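Local coordinates for TLR1789 protein (Thermosynechococcus elongatus, PDB 2X8X), which probably helps to insert or translocate proteins at the outer membrane as an Omp85 protein, this fragment being its N-terminal portion with three POTRA domains, at residues T106-L109 and R110-Q113; Q196-L199 and R200-F203; N120-Y123 and R124-Y128; Q39-Q42 and D43-A46. All blocks are in the same frame, centred on the assembly; numbering follows the deposited sequence.

Contact 1 (T106-L109 and R110-Q113); sequences TLNL and RELQ
Leu-107 sends CD1 to CD1 of Leu-112, 4.1 Å away, the two side chains crossing obliquely. Both also touch Val-145 of strand 144-150, so this methyl contact lies on the side of the helix that faces the sheet of the POTRA domain. Asn-108 follows at the N-cap of helix 109-125. Its CG stands anti to the backbone N (chi1 -176°), which brings OD1 back over the first turn. There Asn-108 OD1 accepts from Glu-111 N at 3.2 Å, the donor lying somewhat off the carbonyl plane, and more weakly from Arg-110 N at 2.8 Å, where the N-H...O angle is only 121°. Asn-108 ND2 donates to Thr-50 O. The carboxylate of Glu-111 lies against the same residue, with OE2 3.3 Å from Asn-108 CB, while OE1 forms a salt bridge with Arg-105. The main chain of Asn-108 starts the helical pattern with Leu-112 N to Asn-108 O at 2.9 Å. Leu-109 continues it: its O accepts from Gln-113 N at 3.0 Å, and its CD2 lies 3.9 Å from Leu-112 CD2, the two side chains running the same way. One side-chain oxygen thus satisfies two amides of the first turn, one of them weakly, while ND2, bound to Thr-50 O, joins the start of this helix to the preceding POTRA domain, and bonds at both ends fix the amide's rotation.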
ATOM      1  N   THR A 106       4.611 -14.397 -13.824  1.00 20.74           N
ATOM      2  CA  THR A 106       4.319 -13.063 -14.250  1.00 21.58           C
ATOM      3  C   THR A 106       3.700 -12.323 -13.047  1.00 21.94           C
ATOM      4  O   THR A 106       2.830 -12.875 -12.343  1.00 21.81           O
ATOM      5  CB  THR A 106       3.196 -13.128 -15.312  1.00 22.17           C
ATOM      6  OG1 THR A 106       3.719 -13.817 -16.432  1.00 24.45           O
ATOM      7  CG2 THR A 106       2.737 -11.686 -15.752  1.00 20.26           C
ATOM      8  N   LEU A 107       4.122 -11.085 -12.844  1.00 21.25           N
ATOM      9  CA  LEU A 107       3.569 -10.299 -11.731  1.00 18.42           C
ATOM     10  C   LEU A 107       2.110  -9.964 -12.077  1.00 17.18           C
ATOM     11  O   LEU A 107       1.783  -9.618 -13.233  1.00 17.17           O
ATOM     12  CB  LEU A 107       4.391  -9.014 -11.627  1.00 18.25           C
ATOM     13  CG  LEU A 107       3.740  -7.861 -10.833  1.00 18.79           C
ATOM     14  CD1 LEU A 107       3.745  -8.133  -9.331  1.00 15.11           C
ATOM     15  CD2 LEU A 107       4.566  -6.689 -11.189  1.00 20.65           C
ATOM     16  N   ASN A 108       1.244 -10.061 -11.070  1.00 16.63           N
ATOM     17  CA  ASN A 108      -0.133  -9.697 -11.174  1.00 16.86           C
ATOM     18  C   ASN A 108      -0.394  -8.573 -10.155  1.00 16.64           C
ATOM     19  O   ASN A 108      -0.124  -8.726  -8.958  1.00 17.18           O
ATOM     20  CB  ASN A 108      -1.066 -10.911 -10.950  1.00 15.95           C
ATOM     21  CG  ASN A 108      -2.497 -10.545 -11.162  1.00 16.45           C
ATOM     22  OD1 ASN A 108      -3.085  -9.805 -10.343  1.00 15.96           O
ATOM     23  ND2 ASN A 108      -3.104 -11.032 -12.271  1.00 14.69           N
ATOM     24  N   LEU A 109      -0.853  -7.419 -10.620  1.00 17.53           N
ATOM     25  CA  LEU A 109      -1.040  -6.302  -9.693  1.00 19.41           C
ATOM     26  C   LEU A 109      -2.156  -6.502  -8.696  1.00 19.28           C
ATOM     27  O   LEU A 109      -2.105  -5.930  -7.632  1.00 19.89           O
ATOM     28  CB  LEU A 109      -1.242  -4.998 -10.422  1.00 21.17           C
ATOM     29  CG  LEU A 109      -0.017  -4.307 -11.049  1.00 24.63           C
ATOM     30  CD1 LEU A 109      -0.335  -2.836 -11.243  1.00 27.48           C
ATOM     31  CD2 LEU A 109       1.301  -4.381 -10.340  1.00 25.10           C
ATOM     32  N   ARG A 110      -3.173  -7.299  -8.995  1.00 18.34           N
ATOM     33  CA  ARG A 110      -4.148  -7.654  -7.939  1.00 19.59           C
ATOM     34  C   ARG A 110      -3.498  -8.488  -6.821  1.00 17.79           C
ATOM     35  O   ARG A 110      -3.745  -8.231  -5.663  1.00 17.92           O
ATOM     36  CB  ARG A 110      -5.333  -8.478  -8.471  1.00 18.71           C
ATOM     37  CG  ARG A 110      -6.073  -7.949  -9.615  1.00 25.73           C
ATOM     38  CD  ARG A 110      -7.183  -9.048  -9.820  1.00 39.50           C
ATOM     39  NE  ARG A 110      -8.131  -8.737 -10.874  1.00 46.00           N
ATOM     40  CZ  ARG A 110      -9.443  -8.584 -10.702  1.00 47.91           C
ATOM     41  NH1 ARG A 110      -9.990  -8.742  -9.490  1.00 49.15           N
ATOM     42  NH2 ARG A 110     -10.206  -8.254 -11.750  1.00 48.52           N
ATOM     43  N   GLU A 111      -2.718  -9.509  -7.169  1.00 17.51           N
ATOM     44  CA  GLU A 111      -1.984 -10.285  -6.174  1.00 18.08           C
ATOM     45  C   GLU A 111      -0.935  -9.423  -5.400  1.00 15.47           C
ATOM     46  O   GLU A 111      -0.784  -9.567  -4.178  1.00 15.72           O
ATOM     47  CB  GLU A 111      -1.232 -11.439  -6.811  1.00 16.84           C
ATOM     48  CG  GLU A 111      -2.175 -12.431  -7.627  1.00 29.91           C
ATOM     49  CD  GLU A 111      -1.378 -13.592  -8.365  1.00 39.60           C
ATOM     50  OE1 GLU A 111      -0.509 -14.201  -7.692  1.00 43.88           O
ATOM     51  OE2 GLU A 111      -1.622 -13.912  -9.585  1.00 42.96           O
ATOM     52  N   LEU A 112      -0.250  -8.545  -6.087  1.00 15.84           N
ATOM     53  CA  LEU A 112       0.617  -7.585  -5.402  1.00 14.99           C
ATOM     54  C   LEU A 112      -0.119  -6.762  -4.398  1.00 15.20           C
ATOM     55  O   LEU A 112       0.408  -6.500  -3.313  1.00 18.78           O
ATOM     56  CB  LEU A 112       1.301  -6.653  -6.380  1.00 16.82           C
ATOM     57  CG  LEU A 112       2.457  -5.831  -5.747  1.00 18.22           C
ATOM     58  CD1 LEU A 112       3.694  -6.663  -5.545  1.00 22.17           C
ATOM     59  CD2 LEU A 112       2.855  -4.736  -6.763  1.00 22.09           C
ATOM     60  N   GLN A 113      -1.304  -6.264  -4.742  1.00 14.54           N
ATOM     61  CA  GLN A 113      -2.113  -5.504  -3.798  1.00 17.30           C
ATOM     62  C   GLN A 113      -2.560  -6.386  -2.607  1.00 17.69           C
ATOM     63  O   GLN A 113      -2.614  -5.932  -1.471  1.00 19.78           O
ATOM     64  CB  GLN A 113      -3.359  -4.955  -4.516  1.00 17.34           C
ATOM     65  CG  GLN A 113      -4.178  -3.972  -3.676  1.00 23.90           C
ATOM     66  CD  GLN A 113      -3.310  -2.815  -3.171  1.00 31.01           C
ATOM     67  OE1 GLN A 113      -3.427  -2.416  -2.033  1.00 31.67           O
ATOM     68  NE2 GLN A 113      -2.376  -2.345  -4.002  1.00 30.24           N
TER

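Contact 2 (Q196-L199 and R200-F203)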
ATOM      1  N   GLN A 196      -0.551   3.189  25.376  1.00 27.91           N
ATOM      2  CA  GLN A 196      -1.461   2.799  26.451  1.00 28.73           C
ATOM      3  C   GLN A 196      -0.777   2.532  27.739  1.00 27.63           C
ATOM      4  O   GLN A 196      -1.220   3.057  28.765  1.00 26.12           O
ATOM      5  CB  GLN A 196      -2.165   1.484  26.148  1.00 30.31           C
ATOM      6  CG  GLN A 196      -2.906   1.459  24.906  1.00 35.62           C
ATOM      7  CD  GLN A 196      -4.072   2.351  24.925  1.00 42.84           C
ATOM      8  OE1 GLN A 196      -3.939   3.586  24.956  1.00 42.23           O
ATOM      9  NE2 GLN A 196      -5.268   1.740  24.875  1.00 47.04           N
ATOM     10  N   ALA A 197       0.209   1.632  27.674  1.00 25.94           N
ATOM     11  CA  ALA A 197       1.020   1.251  28.809  1.00 26.61           C
ATOM     12  C   ALA A 197       1.704   2.457  29.455  1.00 25.40           C
ATOM     13  O   ALA A 197       1.781   2.583  30.703  1.00 24.96           O
ATOM     14  CB  ALA A 197       2.057   0.180  28.371  1.00 26.46           C
ATOM     15  N   ASP A 198       2.176   3.339  28.601  1.00 22.96           N
ATOM     16  CA  ASP A 198       2.876   4.534  29.049  1.00 22.96           C
ATOM     17  C   ASP A 198       1.875   5.428  29.801  1.00 21.88           C
ATOM     18  O   ASP A 198       2.221   5.977  30.839  1.00 20.48           O
ATOM     19  CB  ASP A 198       3.364   5.374  27.845  1.00 22.95           C
ATOM     20  CG  ASP A 198       4.666   4.820  27.179  1.00 29.08           C
ATOM     21  OD1 ASP A 198       5.339   3.890  27.712  1.00 30.72           O
ATOM     22  OD2 ASP A 198       5.008   5.354  26.089  1.00 29.52           O
ATOM     23  N   LEU A 199       0.668   5.605  29.254  1.00 21.57           N
ATOM     24  CA  LEU A 199      -0.322   6.483  29.865  1.00 22.73           C
ATOM     25  C   LEU A 199      -0.805   5.934  31.260  1.00 24.26           C
ATOM     26  O   LEU A 199      -1.078   6.696  32.216  1.00 23.03           O
ATOM     27  CB  LEU A 199      -1.516   6.661  28.926  1.00 23.75           C
ATOM     28  CG  LEU A 199      -1.328   7.505  27.664  1.00 25.94           C
ATOM     29  CD1 LEU A 199      -2.605   7.387  26.846  1.00 27.56           C
ATOM     30  CD2 LEU A 199      -1.093   8.938  28.135  1.00 23.97           C
ATOM     31  N   ARG A 200      -0.932   4.615  31.357  1.00 24.25           N
ATOM     32  CA  ARG A 200      -1.168   3.916  32.624  1.00 23.21           C
ATOM     33  C   ARG A 200      -0.070   4.141  33.648  1.00 23.57           C
ATOM     34  O   ARG A 200      -0.367   4.409  34.835  1.00 19.18           O
ATOM     35  CB  ARG A 200      -1.467   2.422  32.378  1.00 24.39           C
ATOM     36  CG  ARG A 200      -2.892   2.327  31.748  1.00 30.09           C
ATOM     37  CD  ARG A 200      -3.469   0.895  31.697  1.00 35.71           C
ATOM     38  NE  ARG A 200      -2.506  -0.012  31.045  1.00 38.34           N
ATOM     39  CZ  ARG A 200      -2.535  -0.391  29.758  1.00 38.92           C
ATOM     40  NH1 ARG A 200      -3.494   0.046  28.938  1.00 36.15           N
ATOM     41  NH2 ARG A 200      -1.594  -1.224  29.294  1.00 36.50           N
ATOM     42  N   ARG A 201       1.186   4.141  33.201  1.00 21.94           N
ATOM     43  CA  ARG A 201       2.286   4.469  34.124  1.00 22.87           C
ATOM     44  C   ARG A 201       2.235   5.915  34.520  1.00 22.74           C
ATOM     45  O   ARG A 201       2.536   6.238  35.660  1.00 21.36           O
ATOM     46  CB  ARG A 201       3.696   4.123  33.545  1.00 22.73           C
ATOM     47  CG  ARG A 201       4.065   2.655  33.681  1.00 24.04           C
ATOM     48  CD  ARG A 201       5.502   2.338  33.177  1.00 27.89           C
ATOM     49  NE  ARG A 201       5.628   2.627  31.749  1.00 31.11           N
ATOM     50  CZ  ARG A 201       5.388   1.774  30.749  1.00 32.63           C
ATOM     51  NH1 ARG A 201       5.022   0.517  30.975  1.00 32.77           N
ATOM     52  NH2 ARG A 201       5.541   2.171  29.494  1.00 35.43           N
ATOM     53  N   LEU A 202       1.871   6.799  33.582  1.00 22.01           N
ATOM     54  CA  LEU A 202       1.743   8.226  33.945  1.00 20.90           C
ATOM     55  C   LEU A 202       0.589   8.379  34.963  1.00 20.49           C
ATOM     56  O   LEU A 202       0.705   9.133  35.945  1.00 20.66           O
ATOM     57  CB  LEU A 202       1.575   9.133  32.712  1.00 19.96           C
ATOM     58  CG  LEU A 202       2.855   9.186  31.832  1.00 23.87           C
ATOM     59  CD1 LEU A 202       2.523  10.002  30.556  1.00 22.47           C
ATOM     60  CD2 LEU A 202       4.112   9.712  32.612  1.00 18.25           C
ATOM     61  N   PHE A 203      -0.483   7.629  34.790  1.00 19.17           N
ATOM     62  CA  PHE A 203      -1.633   7.686  35.764  1.00 18.93           C
ATOM     63  C   PHE A 203      -1.204   7.230  37.148  1.00 18.14           C
ATOM     64  O   PHE A 203      -1.673   7.763  38.157  1.00 18.09           O
ATOM     65  CB  PHE A 203      -2.791   6.779  35.292  1.00 18.25           C
ATOM     66  CG  PHE A 203      -4.205   7.153  35.904  1.00 21.42           C
ATOM     67  CD1 PHE A 203      -4.570   6.773  37.204  1.00 16.87           C
ATOM     68  CD2 PHE A 203      -5.163   7.884  35.136  1.00 24.09           C
ATOM     69  CE1 PHE A 203      -5.831   7.142  37.763  1.00 18.40           C
ATOM     70  CE2 PHE A 203      -6.467   8.243  35.675  1.00 24.45           C
ATOM     71  CZ  PHE A 203      -6.802   7.854  37.004  1.00 22.05           C
TER
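The Arg-201 side chain slants across that of Asp-198, one helical turn earlier, with carboxylate and guanidinium planes turned 70° against each other. Arg-201 NH2 meets Asp-198 OD1 in a salt bridge modelled at a very short 2.5 Å with an N-H...O angle of just 119°, so the exact separation is doubtful. The bend at chi3 (-62°) folds the arginine back over the helix, and Ala-197 O then lies 3.7 Å above the centre of the Arg-201 guanidinium plane. Further bonds fix both groups: Arg-201 NE donates to Glu-181 O, while the Asp-198 carboxylate takes Asp-183 N on OD1 and Thr-184 OG1 on OD2.

All of this belongs to helix 192-205, which in the POTRA fold packs on the sheet; Leu-199 rests on Val-211 and Val-213 of strand 208-217. Arg-200 is bent at chi3 as well, but lies along another flank. One face of its guanidinium covers Gln-196 O and Ala-197 N, both offset toward the rim, and Arg-200 NH1 comes within 3.4 Å of Gln-196 CB. Beneath these side chains the main chain is regular, with Arg-200 N to Gln-196 O at 3.0 Å and Phe-203 N to Leu-199 O at 2.8 Å.

Contact 3 (N120-Y123 and R124-Y128); sequences NTFY and RDNGY
Phe-122 O is gripped twice by Asn-126. The backbone N and the side-chain ND2 of Asn-126 each stand 3.2 Å from Phe-122 O and reach it from opposite faces of the carbonyl plane. The side-chain bond is possible because CG of Asn-126 sits beside its own backbone N (chi1 -84°), folding the amide back over the last turn. ND2 of Asn-126 also comes obliquely to the Phe-122 ring, 3.2 Å from CD1, with ring and amide planes 57° apart.

One residue on, Tyr-123 O accepts from Tyr-128 N at 2.9 Å. This bond and the weak one from Gly-127 N to Arg-124 O, at 3.4 Å, are the pair that closes helix 109-125 in a Schellman motif. Gly-127 has the positive phi (94°) that the motif requires. Separately, Asn-126 N makes a weak bond to Tyr-123 O. The exit leads toward the next POTRA domain: Asn-126 O accepts from Asn-191 ND2, and Gly-127 pairs through its backbone with Gln-192.

Upstream, Asp-125 N is taken by Thr-121 O at 2.9 Å and Arg-124 N by Asn-120 O. The main partner of Thr-121 OG1 is Glu-117 O; a weak bond from Arg-124 NH2, at 3.1 Å, is added to it, and the guanidinium lays one face over Thr-121 CA and Asn-120 O. Other polar ends are satisfied further away, Tyr-123 OH by Glu-151 OE2 and Asn-120 OD1 by Val-133 N. Tyr-123 CD1 meets Tyr-128 CB at 4.1 Å, the two side chains crossing at about a right angle.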
ATOM      1  N   ASN A 120       0.148  -4.228   5.545  1.00 17.46           N
ATOM      2  CA  ASN A 120      -0.634  -3.242   6.357  1.00 19.82           C
ATOM      3  C   ASN A 120      -1.295  -3.964   7.496  1.00 20.85           C
ATOM      4  O   ASN A 120      -1.436  -3.407   8.583  1.00 20.62           O
ATOM      5  CB  ASN A 120      -1.692  -2.546   5.501  1.00 19.25           C
ATOM      6  CG  ASN A 120      -1.070  -1.657   4.407  1.00 18.96           C
ATOM      7  OD1 ASN A 120       0.105  -1.261   4.515  1.00 20.28           O
ATOM      8  ND2 ASN A 120      -1.851  -1.326   3.364  1.00 16.42           N
ATOM      9  N   THR A 121      -1.668  -5.240   7.275  1.00 21.33           N
ATOM     10  CA  THR A 121      -2.209  -6.057   8.357  1.00 19.73           C
ATOM     11  C   THR A 121      -1.122  -6.410   9.368  1.00 21.13           C
ATOM     12  O   THR A 121      -1.373  -6.382  10.561  1.00 22.41           O
ATOM     13  CB  THR A 121      -2.901  -7.365   7.835  1.00 20.39           C
ATOM     14  OG1 THR A 121      -3.955  -6.989   6.955  1.00 16.73           O
ATOM     15  CG2 THR A 121      -3.473  -8.168   8.966  1.00 20.33           C
ATOM     16  N   PHE A 122       0.083  -6.729   8.924  1.00 22.31           N
ATOM     17  CA  PHE A 122       1.173  -6.909   9.872  1.00 23.43           C
ATOM     18  C   PHE A 122       1.336  -5.670  10.787  1.00 24.66           C
ATOM     19  O   PHE A 122       1.350  -5.811  12.019  1.00 24.63           O
ATOM     20  CB  PHE A 122       2.477  -7.269   9.193  1.00 23.41           C
ATOM     21  CG  PHE A 122       3.695  -7.099  10.086  1.00 27.02           C
ATOM     22  CD1 PHE A 122       4.113  -8.157  10.923  1.00 30.05           C
ATOM     23  CD2 PHE A 122       4.403  -5.883  10.103  1.00 24.81           C
ATOM     24  CE1 PHE A 122       5.253  -8.016  11.770  1.00 29.29           C
ATOM     25  CE2 PHE A 122       5.531  -5.697  10.943  1.00 25.57           C
ATOM     26  CZ  PHE A 122       5.966  -6.769  11.785  1.00 30.88           C
ATOM     27  N   TYR A 123       1.384  -4.472  10.227  1.00 23.57           N
ATOM     28  CA  TYR A 123       1.452  -3.292  11.121  1.00 24.94           C
ATOM     29  C   TYR A 123       0.272  -3.215  12.089  1.00 26.07           C
ATOM     30  O   TYR A 123       0.460  -3.015  13.286  1.00 26.18           O
ATOM     31  CB  TYR A 123       1.476  -2.002  10.296  1.00 22.17           C
ATOM     32  CG  TYR A 123       2.798  -1.844   9.518  1.00 19.98           C
ATOM     33  CD1 TYR A 123       4.022  -1.850  10.183  1.00 18.18           C
ATOM     34  CD2 TYR A 123       2.818  -1.629   8.123  1.00 17.12           C
ATOM     35  CE1 TYR A 123       5.274  -1.698   9.466  1.00 14.92           C
ATOM     36  CE2 TYR A 123       4.084  -1.466   7.406  1.00 16.45           C
ATOM     37  CZ  TYR A 123       5.272  -1.505   8.085  1.00 18.55           C
ATOM     38  OH  TYR A 123       6.509  -1.351   7.459  1.00 20.14           O
ATOM     39  N   ARG A 124      -0.929  -3.319  11.563  1.00 26.38           N
ATOM     40  CA  ARG A 124      -2.121  -3.052  12.355  1.00 30.56           C
ATOM     41  C   ARG A 124      -2.303  -4.062  13.445  1.00 30.47           C
ATOM     42  O   ARG A 124      -2.690  -3.701  14.521  1.00 31.11           O
ATOM     43  CB  ARG A 124      -3.354  -3.072  11.460  1.00 31.62           C
ATOM     44  CG  ARG A 124      -4.479  -2.118  11.845  1.00 37.30           C
ATOM     45  CD  ARG A 124      -5.521  -2.074  10.687  1.00 43.38           C
ATOM     46  NE  ARG A 124      -5.769  -3.433  10.193  1.00 45.39           N
ATOM     47  CZ  ARG A 124      -5.529  -3.879   8.947  1.00 47.54           C
ATOM     48  NH1 ARG A 124      -5.069  -3.069   7.953  1.00 43.23           N
ATOM     49  NH2 ARG A 124      -5.786  -5.166   8.705  1.00 43.03           N
ATOM     50  N   ASP A 125      -2.008  -5.322  13.169  1.00 31.51           N
ATOM     51  CA  ASP A 125      -2.237  -6.392  14.148  1.00 31.57           C
ATOM     52  C   ASP A 125      -1.168  -6.391  15.245  1.00 31.06           C
ATOM     53  O   ASP A 125      -1.424  -6.861  16.338  1.00 31.48           O
ATOM     54  CB  ASP A 125      -2.279  -7.794  13.478  1.00 31.95           C
ATOM     55  CG  ASP A 125      -3.612  -8.070  12.711  1.00 33.67           C
ATOM     56  OD1 ASP A 125      -4.523  -7.167  12.626  1.00 32.39           O
ATOM     57  OD2 ASP A 125      -3.710  -9.205  12.167  1.00 34.46           O
ATOM     58  N   ASN A 126       0.019  -5.887  14.947  1.00 30.20           N
ATOM     59  CA  ASN A 126       1.103  -5.831  15.914  1.00 29.28           C
ATOM     60  C   ASN A 126       1.091  -4.522  16.716  1.00 28.56           C
ATOM     61  O   ASN A 126       1.947  -4.294  17.588  1.00 28.44           O
ATOM     62  CB  ASN A 126       2.426  -6.066  15.209  1.00 29.40           C
ATOM     63  CG  ASN A 126       2.738  -7.557  15.042  1.00 32.38           C
ATOM     64  OD1 ASN A 126       2.931  -8.251  16.023  1.00 33.63           O
ATOM     65  ND2 ASN A 126       2.780  -8.056  13.800  1.00 29.29           N
ATOM     66  N   GLY A 127       0.096  -3.676  16.452  1.00 26.76           N
ATOM     67  CA  GLY A 127      -0.106  -2.438  17.223  1.00 25.26           C
ATOM     68  C   GLY A 127       0.556  -1.182  16.623  1.00 24.00           C
ATOM     69  O   GLY A 127       0.463  -0.099  17.203  1.00 22.75           O
ATOM     70  N   TYR A 128       1.228  -1.307  15.474  1.00 21.18           N
ATOM     71  CA  TYR A 128       1.861  -0.132  14.841  1.00 21.21           C
ATOM     72  C   TYR A 128       0.795   0.560  14.054  1.00 23.02           C
ATOM     73  O   TYR A 128       0.710   0.430  12.813  1.00 22.99           O
ATOM     74  CB  TYR A 128       3.025  -0.541  13.953  1.00 19.70           C
ATOM     75  CG  TYR A 128       4.072  -1.300  14.722  1.00 19.12           C
ATOM     76  CD1 TYR A 128       4.925  -0.640  15.640  1.00 18.84           C
ATOM     77  CD2 TYR A 128       4.217  -2.675  14.543  1.00 22.54           C
ATOM     78  CE1 TYR A 128       5.888  -1.344  16.348  1.00 19.91           C
ATOM     79  CE2 TYR A 128       5.186  -3.397  15.275  1.00 25.81           C
ATOM     80  CZ  TYR A 128       5.995  -2.721  16.172  1.00 22.77           C
ATOM     81  OH  TYR A 128       6.970  -3.408  16.841  1.00 30.95           O
TER

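Contact 4 (Q39-Q42 and D43-A46)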
ATOM      1  N   GLN A  39     -17.265  -2.691 -28.317  1.00 27.73           N
ATOM      2  CA  GLN A  39     -17.056  -4.040 -27.783  1.00 27.76           C
ATOM      3  C   GLN A  39     -15.594  -4.415 -27.762  1.00 28.16           C
ATOM      4  O   GLN A  39     -15.158  -5.100 -26.823  1.00 27.98           O
ATOM      5  CB  GLN A  39     -17.839  -5.108 -28.527  1.00 27.12           C
ATOM      6  CG  GLN A  39     -19.299  -4.972 -28.293  1.00 30.92           C
ATOM      7  CD  GLN A  39     -20.043  -5.513 -29.471  1.00 37.31           C
ATOM      8  OE1 GLN A  39     -20.246  -6.711 -29.583  1.00 40.09           O
ATOM      9  NE2 GLN A  39     -20.420  -4.635 -30.390  1.00 39.18           N
ATOM     10  N   LEU A  40     -14.829  -3.941 -28.762  1.00 27.30           N
ATOM     11  CA  LEU A  40     -13.413  -4.248 -28.813  1.00 26.30           C
ATOM     12  C   LEU A  40     -12.732  -3.544 -27.624  1.00 26.47           C
ATOM     13  O   LEU A  40     -11.901  -4.132 -26.917  1.00 26.52           O
ATOM     14  CB  LEU A  40     -12.794  -3.794 -30.152  1.00 26.58           C
ATOM     15  CG  LEU A  40     -13.193  -4.599 -31.396  1.00 26.85           C
ATOM     16  CD1 LEU A  40     -12.668  -3.921 -32.705  1.00 26.53           C
ATOM     17  CD2 LEU A  40     -12.638  -5.963 -31.240  1.00 28.22           C
ATOM     18  N   GLN A  41     -13.097  -2.284 -27.426  1.00 26.81           N
ATOM     19  CA  GLN A  41     -12.707  -1.484 -26.249  1.00 27.28           C
ATOM     20  C   GLN A  41     -13.046  -2.216 -24.916  1.00 25.90           C
ATOM     21  O   GLN A  41     -12.177  -2.362 -24.089  1.00 24.17           O
ATOM     22  CB  GLN A  41     -13.313  -0.035 -26.331  1.00 27.53           C
ATOM     23  CG  GLN A  41     -12.910   0.911 -25.170  1.00 31.71           C
ATOM     24  CD  GLN A  41     -11.370   0.976 -24.937  1.00 34.62           C
ATOM     25  OE1 GLN A  41     -10.591   1.090 -25.893  1.00 33.31           O
ATOM     26  NE2 GLN A  41     -10.941   0.889 -23.655  1.00 37.78           N
ATOM     27  N   GLN A  42     -14.268  -2.723 -24.744  1.00 26.07           N
ATOM     28  CA  GLN A  42     -14.619  -3.563 -23.588  1.00 26.08           C
ATOM     29  C   GLN A  42     -13.770  -4.793 -23.464  1.00 25.41           C
ATOM     30  O   GLN A  42     -13.427  -5.146 -22.342  1.00 23.09           O
ATOM     31  CB  GLN A  42     -16.095  -4.011 -23.588  1.00 25.58           C
ATOM     32  CG  GLN A  42     -17.108  -2.847 -23.509  1.00 28.99           C
ATOM     33  CD  GLN A  42     -18.553  -3.151 -24.138  1.00 33.25           C
ATOM     34  OE1 GLN A  42     -18.855  -4.270 -24.617  1.00 34.10           O
ATOM     35  NE2 GLN A  42     -19.416  -2.132 -24.120  1.00 33.06           N
ATOM     36  N   ASP A  43     -13.442  -5.476 -24.584  1.00 26.63           N
ATOM     37  CA  ASP A  43     -12.463  -6.615 -24.543  1.00 26.43           C
ATOM     38  C   ASP A  43     -11.069  -6.220 -24.009  1.00 25.87           C
ATOM     39  O   ASP A  43     -10.462  -6.970 -23.227  1.00 26.40           O
ATOM     40  CB  ASP A  43     -12.289  -7.342 -25.902  1.00 28.05           C
ATOM     41  CG  ASP A  43     -13.533  -8.187 -26.314  1.00 30.42           C
ATOM     42  OD1 ASP A  43     -14.365  -8.639 -25.448  1.00 31.00           O
ATOM     43  OD2 ASP A  43     -13.670  -8.414 -27.534  1.00 35.97           O
ATOM     44  N   THR A  44     -10.554  -5.070 -24.427  1.00 26.13           N
ATOM     45  CA  THR A  44      -9.256  -4.640 -23.895  1.00 24.16           C
ATOM     46  C   THR A  44      -9.386  -4.273 -22.384  1.00 23.41           C
ATOM     47  O   THR A  44      -8.469  -4.539 -21.594  1.00 22.18           O
ATOM     48  CB  THR A  44      -8.583  -3.412 -24.640  1.00 25.65           C
ATOM     49  OG1 THR A  44      -9.262  -2.189 -24.319  1.00 25.38           O
ATOM     50  CG2 THR A  44      -8.461  -3.615 -26.152  1.00 25.59           C
ATOM     51  N   ASN A  45     -10.515  -3.672 -22.013  1.00 22.11           N
ATOM     52  CA  ASN A  45     -10.786  -3.460 -20.560  1.00 20.33           C
ATOM     53  C   ASN A  45     -10.774  -4.769 -19.783  1.00 20.28           C
ATOM     54  O   ASN A  45     -10.171  -4.870 -18.726  1.00 21.51           O
ATOM     55  CB  ASN A  45     -12.146  -2.852 -20.322  1.00 19.75           C
ATOM     56  CG  ASN A  45     -12.296  -1.478 -20.850  1.00 20.05           C
ATOM     57  OD1 ASN A  45     -13.433  -0.993 -20.977  1.00 19.46           O
ATOM     58  ND2 ASN A  45     -11.206  -0.811 -21.137  1.00 18.78           N
ATOM     59  N   ALA A  46     -11.480  -5.785 -20.267  1.00 20.92           N
ATOM     60  CA  ALA A  46     -11.496  -7.113 -19.580  1.00 22.37           C
ATOM     61  C   ALA A  46     -10.148  -7.769 -19.453  1.00 21.71           C
ATOM     62  O   ALA A  46      -9.846  -8.386 -18.429  1.00 24.21           O
ATOM     63  CB  ALA A  46     -12.499  -8.088 -20.283  1.00 22.15           C
TER
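Helix 37-48 packs on the mixed sheet of the N-terminal POTRA domain, and this contact spans two of its turns. Thr-44 and Gln-41 make the main side-chain link: Thr-44 OG1 donates to Gln-41 O at 2.9 Å, in the carbonyl plane and on a lone pair. With chi1 at 73°, OG1 lies between the backbone N and the carbonyl carbon of Thr-44, the position from which it reaches the carbonyl of the preceding turn. Gln-41 O takes a second donor, Asn-45 N at 3.0 Å, also in the plane, so that this oxygen serves both a hydroxyl and an amide.

The Thr-44 side chain also touches Val-56 and Ala-58 of strand 53-63 and Phe-71 of strand 66-75. Asn-45 folds toward the preceding turn, bringing its CB to within 3.3 Å of Gln-42 O. On the buried flank Asp-43 places CB 3.4 Å from Leu-40 O and CG 3.5 Å from Gln-39 O. Its carboxylate turns to other partners, OD1 accepting from Ser-28 N and OD2 bonding Thr-29 OG1. The main chain is regular, with Asp-43 N to Gln-39 O at 2.8 Å and Ala-46 N to Gln-42 O at 2.9 Å. Such a threonine, bonded to the carbonyl three residues earlier, is a familiar alpha-helical motif, placed here on a helix that covers a POTRA sheet.

The contacts follow one another along the chain in the order 4, 1, 3, 2. Contacts 1 and 3 cap the start and end of helix 109-125, with centres 22 Å apart. Contact 4 lies in the preceding POTRA domain and contact 2 in the following one, on opposite sides of the chain's centre and 58 Å apart between centres. Contact 4 approaches contact 1 to about 7 Å between nearest atoms, and contact 3 approaches contact 2 to about 9 Å, so the helix ends of the middle domain sit near its junctions. Contacts 2 and 4 share a scheme: Asp-198 and Asp-43 each bind a backbone N and the following threonine hydroxyl.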